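Local coordinates for probable outer membrane protein (Pseudomonas aeruginosa, PDB 3DWO) that probably lets long-chain fatty acids or similar hydrophobic compounds cross the outer membrane, as a beta-barrel channel of the FadL family, at residues T223-L228 and V293-D298; N297-L302 and G343-T348; D349-R354 and L383-R388. All blocks are in the same frame, centred on the assembly; numbering follows the deposited sequence.

Contact 1 (T223-L228 and V293-D298)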
loop_
_atom_site.group_PDB
_atom_site.type_symbol
_atom_site.label_atom_id
_atom_site.label_comp_id
_atom_site.label_asym_id
_atom_site.label_seq_id
_atom_site.Cartn_x
_atom_site.Cartn_y
_atom_site.Cartn_z
ATOM N N THR A 223 -21.445 -19.289 -21.201
ATOM C CA THR A 223 -22.796 -19.116 -21.726
ATOM C C THR A 223 -23.227 -17.746 -22.244
ATOM O O THR A 223 -24.410 -17.413 -22.171
ATOM C CB THR A 223 -23.823 -19.540 -20.661
ATOM O OG1 THR A 223 -23.745 -18.643 -19.544
ATOM C CG2 THR A 223 -23.534 -20.953 -20.177
ATOM N N ASP A 224 -22.301 -16.955 -22.774
ATOM C CA ASP A 224 -22.659 -15.630 -23.288
ATOM C C ASP A 224 -23.250 -14.747 -22.180
ATOM O O ASP A 224 -23.296 -13.523 -22.302
ATOM C CB ASP A 224 -23.675 -15.755 -24.434
ATOM C CG ASP A 224 -23.114 -16.494 -25.644
ATOM O OD1 ASP A 224 -22.737 -17.678 -25.502
ATOM O OD2 ASP A 224 -23.056 -15.892 -26.740
ATOM N N ARG A 225 -23.707 -15.383 -21.106
ATOM C CA ARG A 225 -24.283 -14.685 -19.960
ATOM C C ARG A 225 -23.258 -14.621 -18.837
ATOM O O ARG A 225 -23.256 -13.694 -18.026
ATOM C CB ARG A 225 -25.523 -15.423 -19.446
ATOM C CG ARG A 225 -26.813 -15.071 -20.149
ATOM C CD ARG A 225 -27.081 -13.586 -20.038
ATOM N NE ARG A 225 -28.483 -13.257 -20.274
ATOM C CZ ARG A 225 -29.482 -13.642 -19.487
ATOM N NH1 ARG A 225 -29.237 -14.377 -18.408
ATOM N NH2 ARG A 225 -30.727 -13.289 -19.776
ATOM N N ASP A 226 -22.388 -15.621 -18.796
ATOM C CA ASP A 226 -21.371 -15.701 -17.766
ATOM C C ASP A 226 -19.969 -15.508 -18.317
ATOM O O ASP A 226 -19.605 -16.075 -19.346
ATOM C CB ASP A 226 -21.453 -17.053 -17.061
ATOM C CG ASP A 226 -22.824 -17.321 -16.482
ATOM O OD1 ASP A 226 -23.253 -16.554 -15.596
ATOM O OD2 ASP A 226 -23.472 -18.297 -16.916
ATOM N N THR A 227 -19.190 -14.695 -17.617
ATOM C CA THR A 227 -17.817 -14.431 -17.999
ATOM C C THR A 227 -16.972 -14.713 -16.769
ATOM O O THR A 227 -17.123 -14.058 -15.739
ATOM C CB THR A 227 -17.619 -12.966 -18.426
ATOM O OG1 THR A 227 -18.496 -12.660 -19.515
ATOM C CG2 THR A 227 -16.185 -12.736 -18.873
ATOM N N LEU A 228 -16.107 -15.713 -16.872
ATOM C CA LEU A 228 -15.236 -16.082 -15.771
ATOM C C LEU A 228 -13.825 -15.647 -16.112
ATOM O O LEU A 228 -13.427 -15.658 -17.276
ATOM C CB LEU A 228 -15.266 -17.592 -15.546
ATOM C CG LEU A 228 -16.573 -18.198 -15.030
ATOM C CD1 LEU A 228 -16.425 -19.709 -14.930
ATOM C CD2 LEU A 228 -16.908 -17.619 -13.666
ATOM N N VAL A 293 -18.775 -12.498 -13.897
ATOM C CA VAL A 293 -19.787 -11.506 -14.215
ATOM C C VAL A 293 -20.965 -12.185 -14.902
ATOM O O VAL A 293 -20.813 -12.828 -15.942
ATOM C CB VAL A 293 -19.218 -10.402 -15.133
ATOM C CG1 VAL A 293 -20.329 -9.468 -15.582
ATOM C CG2 VAL A 293 -18.153 -9.612 -14.383
ATOM N N HIS A 294 -22.140 -12.056 -14.297
ATOM C CA HIS A 294 -23.346 -12.645 -14.852
ATOM C C HIS A 294 -24.340 -11.561 -15.237
ATOM O O HIS A 294 -24.683 -10.700 -14.429
ATOM C CB HIS A 294 -23.998 -13.594 -13.845
ATOM C CG HIS A 294 -25.305 -14.154 -14.311
ATOM N ND1 HIS A 294 -26.417 -13.368 -14.520
ATOM C CD2 HIS A 294 -25.670 -15.416 -14.640
ATOM C CE1 HIS A 294 -27.411 -14.120 -14.960
ATOM N NE2 HIS A 294 -26.983 -15.367 -15.041
ATOM N N GLN A 295 -24.797 -11.610 -16.481
ATOM C CA GLN A 295 -25.763 -10.643 -16.970
ATOM C C GLN A 295 -27.154 -11.255 -16.827
ATOM O O GLN A 295 -27.492 -12.211 -17.525
ATOM C CB GLN A 295 -25.455 -10.314 -18.428
ATOM C CG GLN A 295 -24.018 -9.857 -18.627
ATOM C CD GLN A 295 -23.603 -9.808 -20.084
ATOM O OE1 GLN A 295 -23.645 -10.820 -20.789
ATOM N NE2 GLN A 295 -23.190 -8.630 -20.542
ATOM N N PHE A 296 -27.944 -10.715 -15.903
ATOM C CA PHE A 296 -29.300 -11.204 -15.652
ATOM C C PHE A 296 -30.271 -10.792 -16.749
ATOM O O PHE A 296 -31.128 -11.573 -17.156
ATOM C CB PHE A 296 -29.792 -10.695 -14.300
ATOM C CG PHE A 296 -29.156 -11.386 -13.138
ATOM C CD1 PHE A 296 -29.688 -12.572 -12.646
ATOM C CD2 PHE A 296 -27.998 -10.878 -12.559
ATOM C CE1 PHE A 296 -29.078 -13.246 -11.593
ATOM C CE2 PHE A 296 -27.377 -11.544 -11.505
ATOM C CZ PHE A 296 -27.917 -12.730 -11.020
ATOM N N ASN A 297 -30.130 -9.560 -17.219
ATOM C CA ASN A 297 -30.973 -9.041 -18.282
ATOM C C ASN A 297 -30.254 -7.892 -18.977
ATOM O O ASN A 297 -29.080 -7.632 -18.702
ATOM C CB ASN A 297 -32.316 -8.572 -17.724
ATOM C CG ASN A 297 -32.162 -7.557 -16.623
ATOM O OD1 ASN A 297 -31.516 -6.526 -16.802
ATOM N ND2 ASN A 297 -32.761 -7.839 -15.471
ATOM N N ASP A 298 -30.954 -7.205 -19.873
ATOM C CA ASP A 298 -30.353 -6.105 -20.616
ATOM C C ASP A 298 -30.072 -4.871 -19.771
ATOM O O ASP A 298 -29.585 -3.864 -20.284
ATOM C CB ASP A 298 -31.237 -5.727 -21.812
ATOM C CG ASP A 298 -32.603 -5.222 -21.394
ATOM O OD1 ASP A 298 -33.285 -5.918 -20.610
ATOM O OD2 ASP A 298 -33.000 -4.130 -21.856
#
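Val-293 and Thr-227 form a hydrogen-bonded antiparallel pair. The Val-293 N gives its hydrogen to the Thr-227 O at 2.9 Å, and the Thr-227 N returns one to the Val-293 O. Both residues are beta-branched, which suits extended backbone, and their buried side chains lie on the same face of the barrel wall.

His-294, on the other face, sits in a non-hydrogen-bonded pair with Asp-226. There the backbones are joined by weaker CA-H...O contacts, one running from the His-294 CA to the Arg-225 O at 3.3 Å. The imidazole and carboxylate lie side by side, their planes 51° apart. The carboxylate takes its hydrogen bonds from Trp-292 and Thr-223: Asp-226 OD1 accepts from the indole NE1 of Trp-292, while Thr-223 OG1 reaches Asp-226 OD2 at 2.7 Å from above the carboxylate plane. An acceptor with two oxygens fits a place where donors arrive from both strand and turn.

At Gln-295 the N donates to the Arg-225 O at 3.0 Å, the last backbone bond before the strands part. Phe-296 then turns its ring face to the imidazole, with His-294 ND1 3.4 Å above the ring plane and over its centre. Across from it, Arg-225 bends at chi2 (-58°), which lays its guanidinium with one face over the backbone carbonyl of Phe-296; the approach is too poorly angled for a hydrogen bond. Asn-297 and Asp-298 belong to the turn into strand 300-309.

Strand 226-248 is flanked by strand 201-220, whose Val-219 touches Thr-227, and strand 287-295 by strand 300-309. Leu-22, from the N-terminal region, packs on Thr-227 and Val-293 on their shared face.

Contact 2 (N297-L302 and G343-T348). With C8E ((hydroxyethyloxy)tri(ethyloxy)octane), chain G.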
loop_
_atom_site.group_PDB
_atom_site.type_symbol
_atom_site.label_atom_id
_atom_site.label_comp_id
_atom_site.label_asym_id
_atom_site.label_seq_id
_atom_site.Cartn_x
_atom_site.Cartn_y
_atom_site.Cartn_z
ATOM N N ASN A 297 -30.130 -9.560 -17.219
ATOM C CA ASN A 297 -30.973 -9.041 -18.282
ATOM C C ASN A 297 -30.254 -7.892 -18.977
ATOM O O ASN A 297 -29.080 -7.632 -18.702
ATOM C CB ASN A 297 -32.316 -8.572 -17.724
ATOM C CG ASN A 297 -32.162 -7.557 -16.623
ATOM O OD1 ASN A 297 -31.516 -6.526 -16.802
ATOM N ND2 ASN A 297 -32.761 -7.839 -15.471
ATOM N N ASP A 298 -30.954 -7.205 -19.873
ATOM C CA ASP A 298 -30.353 -6.105 -20.616
ATOM C C ASP A 298 -30.072 -4.871 -19.771
ATOM O O ASP A 298 -29.585 -3.864 -20.284
ATOM C CB ASP A 298 -31.237 -5.727 -21.812
ATOM C CG ASP A 298 -32.603 -5.222 -21.394
ATOM O OD1 ASP A 298 -33.285 -5.918 -20.610
ATOM O OD2 ASP A 298 -33.000 -4.130 -21.856
ATOM N N ARG A 299 -30.362 -4.945 -18.476
ATOM C CA ARG A 299 -30.119 -3.802 -17.606
ATOM C C ARG A 299 -29.407 -4.113 -16.297
ATOM O O ARG A 299 -28.893 -3.209 -15.639
ATOM C CB ARG A 299 -31.435 -3.082 -17.304
ATOM C CG ARG A 299 -32.118 -2.546 -18.545
ATOM C CD ARG A 299 -33.015 -1.366 -18.222
ATOM N NE ARG A 299 -34.067 -1.697 -17.271
ATOM C CZ ARG A 299 -35.057 -0.869 -16.955
ATOM N NH1 ARG A 299 -35.118 0.329 -17.520
ATOM N NH2 ARG A 299 -35.987 -1.239 -16.082
ATOM N N LEU A 300 -29.358 -5.384 -15.919
ATOM C CA LEU A 300 -28.718 -5.741 -14.666
ATOM C C LEU A 300 -27.612 -6.780 -14.804
ATOM O O LEU A 300 -27.834 -7.891 -15.287
ATOM C CB LEU A 300 -29.780 -6.224 -13.675
ATOM C CG LEU A 300 -29.398 -6.463 -12.207
ATOM C CD1 LEU A 300 -28.624 -7.752 -12.075
ATOM C CD2 LEU A 300 -28.593 -5.283 -11.677
ATOM N N SER A 301 -26.413 -6.397 -14.371
ATOM C CA SER A 301 -25.248 -7.273 -14.401
ATOM C C SER A 301 -24.607 -7.262 -13.020
ATOM O O SER A 301 -24.374 -6.199 -12.447
ATOM C CB SER A 301 -24.228 -6.783 -15.429
ATOM O OG SER A 301 -24.776 -6.788 -16.730
ATOM N N LEU A 302 -24.333 -8.446 -12.486
ATOM C CA LEU A 302 -23.710 -8.561 -11.179
ATOM C C LEU A 302 -22.349 -9.231 -11.305
ATOM O O LEU A 302 -22.127 -10.050 -12.202
ATOM C CB LEU A 302 -24.592 -9.375 -10.230
ATOM C CG LEU A 302 -25.968 -8.798 -9.893
ATOM C CD1 LEU A 302 -26.642 -9.693 -8.865
ATOM C CD2 LEU A 302 -25.828 -7.388 -9.348
ATOM N N GLY A 343 -22.668 -4.735 -8.735
ATOM C CA GLY A 343 -23.066 -4.749 -10.127
ATOM C C GLY A 343 -23.526 -3.420 -10.680
ATOM O O GLY A 343 -23.577 -2.416 -9.970
ATOM N N ASP A 344 -23.874 -3.437 -11.964
ATOM C CA ASP A 344 -24.328 -2.258 -12.688
ATOM C C ASP A 344 -25.778 -2.395 -13.139
ATOM O O ASP A 344 -26.224 -3.478 -13.529
ATOM C CB ASP A 344 -23.448 -2.043 -13.922
ATOM C CG ASP A 344 -22.084 -1.484 -13.581
ATOM O OD1 ASP A 344 -21.593 -1.734 -12.463
ATOM O OD2 ASP A 344 -21.498 -0.797 -14.442
ATOM N N TYR A 345 -26.509 -1.288 -13.088
ATOM C CA TYR A 345 -27.897 -1.277 -13.521
ATOM C C TYR A 345 -28.142 -0.085 -14.433
ATOM O O TYR A 345 -28.003 1.062 -14.015
ATOM C CB TYR A 345 -28.845 -1.192 -12.329
ATOM C CG TYR A 345 -30.289 -1.336 -12.741
ATOM C CD1 TYR A 345 -30.825 -2.591 -13.023
ATOM C CD2 TYR A 345 -31.103 -0.217 -12.910
ATOM C CE1 TYR A 345 -32.135 -2.730 -13.466
ATOM C CE2 TYR A 345 -32.415 -0.345 -13.355
ATOM C CZ TYR A 345 -32.923 -1.607 -13.631
ATOM O OH TYR A 345 -34.218 -1.749 -14.080
ATOM N N LYS A 346 -28.502 -0.357 -15.681
ATOM C CA LYS A 346 -28.774 0.710 -16.634
ATOM C C LYS A 346 -30.183 1.233 -16.391
ATOM O O LYS A 346 -31.166 0.525 -16.604
ATOM C CB LYS A 346 -28.643 0.184 -18.064
ATOM C CG LYS A 346 -27.261 -0.362 -18.377
ATOM C CD LYS A 346 -27.249 -1.172 -19.660
ATOM C CE LYS A 346 -25.890 -1.825 -19.874
ATOM N NZ LYS A 346 -25.879 -2.721 -21.065
ATOM N N VAL A 347 -30.272 2.472 -15.928
ATOM C CA VAL A 347 -31.559 3.093 -15.647
ATOM C C VAL A 347 -32.207 3.545 -16.948
ATOM O O VAL A 347 -33.403 3.353 -17.161
ATOM C CB VAL A 347 -31.386 4.311 -14.726
ATOM C CG1 VAL A 347 -32.745 4.872 -14.343
ATOM C CG2 VAL A 347 -30.598 3.909 -13.492
ATOM N N THR A 348 -31.401 4.155 -17.810
ATOM C CA THR A 348 -31.854 4.635 -19.107
ATOM C C THR A 348 -30.728 4.337 -20.087
ATOM O O THR A 348 -29.802 3.592 -19.767
ATOM C CB THR A 348 -32.104 6.155 -19.098
ATOM O OG1 THR A 348 -30.852 6.845 -19.010
ATOM C CG2 THR A 348 -32.976 6.548 -17.912
HETATM C C1 C8E G . -25.881 -4.809 -6.139
HETATM C C2 C8E G . -26.466 -4.319 -7.379
HETATM C C3 C8E G . -26.082 -2.958 -7.748
HETATM C C4 C8E G . -27.238 -2.106 -7.510
HETATM C C5 C8E G . -27.381 -1.162 -8.644
HETATM C C6 C8E G . -28.711 -0.581 -8.646
#
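Leu-302 and Gly-343 pair in an antiparallel ladder of the FadL-type barrel wall, and of the pairs here theirs is the closest: the Leu-302 CA and Gly-343 CA are 4.0 Å apart. Glycine, having no side chain, permits this approach, and Leu-302 CD2 comes over the Gly-343 CA. Next along, Ser-301 and Asp-344 are a hydrogen-bonded pair, with the Asp-344 N donating to the Ser-301 O at 2.8 Å and the Ser-301 N returning the bond almost straight, at 171°. Asp-344 belongs on this face because it answers positive charge: its carboxylate makes salt bridges to Arg-354 and Arg-15.

The opposite face is mostly apolar. Leu-300 places CG anti to its N (chi1 -171°), which brings CD2 to the edge of the Tyr-345 ring, 3.7 Å from the Tyr-345 CD1; the two side chains cross at about a right angle. A C8E detergent tail lies beside them, its C6 3.7 Å from the Tyr-345 CB and its C2 near the Leu-302 CD2. Leucines and a tyrosine suit such a surface, consistent with contact to lipid in the membrane.

Towards the turn the packing gives way to longer, exposed side chains. Arg-299 bends at chi3, and the Tyr-345 OH comes over one face of its guanidinium rather than in line with an N-H, so their proximity is not a hydrogen bond. Lys-346 stretches its chain past the Asp-298 O, its CD 3.6 Å from that oxygen. What orders this looser end is backbone and amide: the Lys-346 N binds the Arg-299 O, and Asn-297 OD1, in an Asx turn, accepts from both the Arg-299 N and the Leu-300 N, each at 2.6 Å.

Contact 3 (D349-R354 and L383-R388). With C8E ((hydroxyethyloxy)tri(ethyloxy)octane), chain J.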
loop_
_atom_site.group_PDB
_atom_site.type_symbol
_atom_site.label_atom_id
_atom_site.label_comp_id
_atom_site.label_asym_id
_atom_site.label_seq_id
_atom_site.Cartn_x
_atom_site.Cartn_y
_atom_site.Cartn_z
ATOM N N ASP A 349 -30.801 4.916 -21.278
ATOM C CA ASP A 349 -29.762 4.699 -22.269
ATOM C C ASP A 349 -28.576 5.595 -21.946
ATOM O O ASP A 349 -27.469 5.377 -22.435
ATOM C CB ASP A 349 -30.289 5.013 -23.670
ATOM C CG ASP A 349 -31.469 4.144 -24.051
ATOM O OD1 ASP A 349 -31.362 2.906 -23.925
ATOM O OD2 ASP A 349 -32.504 4.694 -24.482
ATOM N N GLN A 350 -28.820 6.599 -21.110
ATOM C CA GLN A 350 -27.788 7.548 -20.707
ATOM C C GLN A 350 -27.223 7.190 -19.336
ATOM O O GLN A 350 -26.013 7.043 -19.172
ATOM C CB GLN A 350 -28.364 8.966 -20.630
ATOM C CG GLN A 350 -29.152 9.423 -21.848
ATOM C CD GLN A 350 -28.289 9.591 -23.076
ATOM O OE1 GLN A 350 -27.808 8.612 -23.651
ATOM N NE2 GLN A 350 -28.076 10.840 -23.483
ATOM N N TRP A 351 -28.116 7.051 -18.359
ATOM C CA TRP A 351 -27.736 6.747 -16.983
ATOM C C TRP A 351 -27.579 5.287 -16.598
ATOM O O TRP A 351 -28.309 4.415 -17.063
ATOM C CB TRP A 351 -28.727 7.386 -16.008
ATOM C CG TRP A 351 -28.615 8.866 -15.938
ATOM C CD1 TRP A 351 -29.373 9.782 -16.607
ATOM C CD2 TRP A 351 -27.639 9.611 -15.199
ATOM N NE1 TRP A 351 -28.928 11.053 -16.332
ATOM C CE2 TRP A 351 -27.865 10.975 -15.473
ATOM C CE3 TRP A 351 -26.596 9.255 -14.336
ATOM C CZ2 TRP A 351 -27.082 11.988 -14.915
ATOM C CZ3 TRP A 351 -25.817 10.259 -13.782
ATOM C CH2 TRP A 351 -26.066 11.612 -14.074
ATOM N N THR A 352 -26.612 5.044 -15.721
ATOM C CA THR A 352 -26.341 3.716 -15.199
ATOM C C THR A 352 -25.951 3.891 -13.735
ATOM O O THR A 352 -25.243 4.836 -13.382
ATOM C CB THR A 352 -25.201 3.021 -15.970
ATOM O OG1 THR A 352 -24.817 1.825 -15.280
ATOM C CG2 THR A 352 -24.010 3.938 -16.092
ATOM N N MET A 353 -26.442 2.997 -12.885
ATOM C CA MET A 353 -26.153 3.052 -11.457
ATOM C C MET A 353 -25.341 1.850 -11.011
ATOM O O MET A 353 -25.538 0.743 -11.511
ATOM C CB MET A 353 -27.450 3.095 -10.652
ATOM C CG MET A 353 -28.129 4.443 -10.638
ATOM S SD MET A 353 -29.633 4.396 -9.642
ATOM C CE MET A 353 -30.721 5.435 -10.624
ATOM N N ARG A 354 -24.434 2.076 -10.064
ATOM C CA ARG A 354 -23.588 1.014 -9.541
ATOM C C ARG A 354 -23.575 1.014 -8.021
ATOM O O ARG A 354 -23.826 2.033 -7.375
ATOM C CB ARG A 354 -22.145 1.172 -10.030
ATOM C CG ARG A 354 -22.011 1.453 -11.505
ATOM C CD ARG A 354 -20.599 1.167 -12.000
ATOM N NE ARG A 354 -20.463 1.499 -13.415
ATOM C CZ ARG A 354 -20.377 2.738 -13.881
ATOM N NH1 ARG A 354 -20.407 3.765 -13.041
ATOM N NH2 ARG A 354 -20.263 2.953 -15.186
ATOM N N LEU A 383 -20.833 3.222 -4.060
ATOM C CA LEU A 383 -21.970 3.669 -4.860
ATOM C C LEU A 383 -21.366 4.343 -6.090
ATOM O O LEU A 383 -20.363 5.049 -5.976
ATOM C CB LEU A 383 -22.820 4.685 -4.090
ATOM C CG LEU A 383 -23.597 4.173 -2.880
ATOM C CD1 LEU A 383 -24.328 5.341 -2.236
ATOM C CD2 LEU A 383 -24.583 3.089 -3.311
ATOM N N GLY A 384 -21.961 4.120 -7.259
ATOM C CA GLY A 384 -21.440 4.729 -8.469
ATOM C C GLY A 384 -22.491 5.046 -9.517
ATOM O O GLY A 384 -23.607 4.529 -9.474
ATOM N N ALA A 385 -22.132 5.906 -10.464
ATOM C CA ALA A 385 -23.038 6.287 -11.536
ATOM C C ALA A 385 -22.245 6.589 -12.803
ATOM O O ALA A 385 -21.100 7.035 -12.736
ATOM C CB ALA A 385 -23.858 7.501 -11.127
ATOM N N GLY A 386 -22.861 6.335 -13.954
ATOM C CA GLY A 386 -22.207 6.585 -15.227
ATOM C C GLY A 386 -23.139 7.269 -16.209
ATOM O O GLY A 386 -24.334 6.979 -16.255
ATOM N N TYR A 387 -22.593 8.183 -17.002
ATOM C CA TYR A 387 -23.393 8.909 -17.971
ATOM C C TYR A 387 -22.720 8.971 -19.334
ATOM O O TYR A 387 -21.613 9.490 -19.458
ATOM C CB TYR A 387 -23.647 10.336 -17.480
ATOM C CG TYR A 387 -24.508 11.151 -18.417
ATOM C CD1 TYR A 387 -25.878 10.909 -18.524
ATOM C CD2 TYR A 387 -23.951 12.141 -19.226
ATOM C CE1 TYR A 387 -26.670 11.629 -19.409
ATOM C CE2 TYR A 387 -24.735 12.868 -20.118
ATOM C CZ TYR A 387 -26.093 12.604 -20.205
ATOM O OH TYR A 387 -26.874 13.306 -21.094
ATOM N N ARG A 388 -23.389 8.435 -20.351
ATOM C CA ARG A 388 -22.860 8.467 -21.708
ATOM C C ARG A 388 -23.526 9.644 -22.412
ATOM O O ARG A 388 -24.747 9.789 -22.376
ATOM C CB ARG A 388 -23.162 7.161 -22.448
ATOM C CG ARG A 388 -24.631 6.874 -22.669
ATOM C CD ARG A 388 -24.800 5.599 -23.472
ATOM N NE ARG A 388 -24.124 4.472 -22.835
ATOM C CZ ARG A 388 -24.083 3.242 -23.338
ATOM N NH1 ARG A 388 -24.681 2.973 -24.493
ATOM N NH2 ARG A 388 -23.440 2.281 -22.689
HETATM C C1 C8E J . -26.530 8.087 -7.291
HETATM C C2 C8E J . -25.828 6.812 -7.307
HETATM C C3 C8E J . -26.302 5.837 -6.327
HETATM C C4 C8E J . -26.899 4.738 -7.066
HETATM C C5 C8E J . -26.774 3.494 -6.265
HETATM C C6 C8E J . -28.087 2.929 -6.019
HETATM C C7 C8E J . -27.724 1.546 -5.777
HETATM C C8 C8E J . -28.770 0.931 -4.938
HETATM O O9 C8E J . -28.621 0.385 -3.635
HETATM C C10 C8E J . -27.730 -0.697 -3.430
#
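An antiparallel beta ladder of the barrel wall joins 351-354 to 383-388, and across it Trp-351 meets Tyr-387 in an aromatic pair on the surface, consistent with the aromatic residues that outer-membrane barrels carry near the membrane interface. Tyr-387 CB lies over the face of the indole, 4.3 Å from the centroid of its six-membered ring, a CH-pi contact. The tyrosine ring comes in obliquely, its plane 46° from the five-membered ring, with CD1 3.6 Å from the Trp-351 CE2. Gln-350 borders the pair, its CB 3.4 Å from the Tyr-387 CE1. On the same face, Ala-385 is small enough to fit beside the indole edge, while Met-353 and Leu-383 touch a C8E detergent: Met-353 SD is 3.8 Å from its C4.

The other face has glycines opposite the larger residues. Gly-384 lies alongside the base of Arg-354, whose extended chain carries its guanidinium to Asp-398 as well as Asp-344. Two backbone bonds tie this pair, the shorter from the Arg-354 N to the Gly-384 O at 2.7 Å. Gly-386 faces Thr-352, where chi1 of 170° wedges CG2 between the threonine's own N and carbonyl carbon and pushes it onto the partner strand: Thr-352 CG2 stands only 3.3 Å from the Gly-386 CA, tighter than usual van der Waals contact.

Overall arrangement
The three contacts follow one another along the chain and around one end of the barrel, all on the same side of the chain's centre. Contact 1 pairs strands 226-248 and 287-295, contact 2 pairs 300-309 and 336-346, and contact 3 pairs 351-360 and 378-388. Short turns link strand 287-295 to 300-309 and strand 336-346 to 351-360, so each contact hands over to the next. Contacts 1 and 2 share Asn-297 and Asp-298, their centres 11 Å apart; contacts 2 and 3 are 9 Å apart by centres; contacts 1 and 3 do not touch. Backbone bonds between these pairs make one continuous stretch of wall from six strands that are neighbours across it.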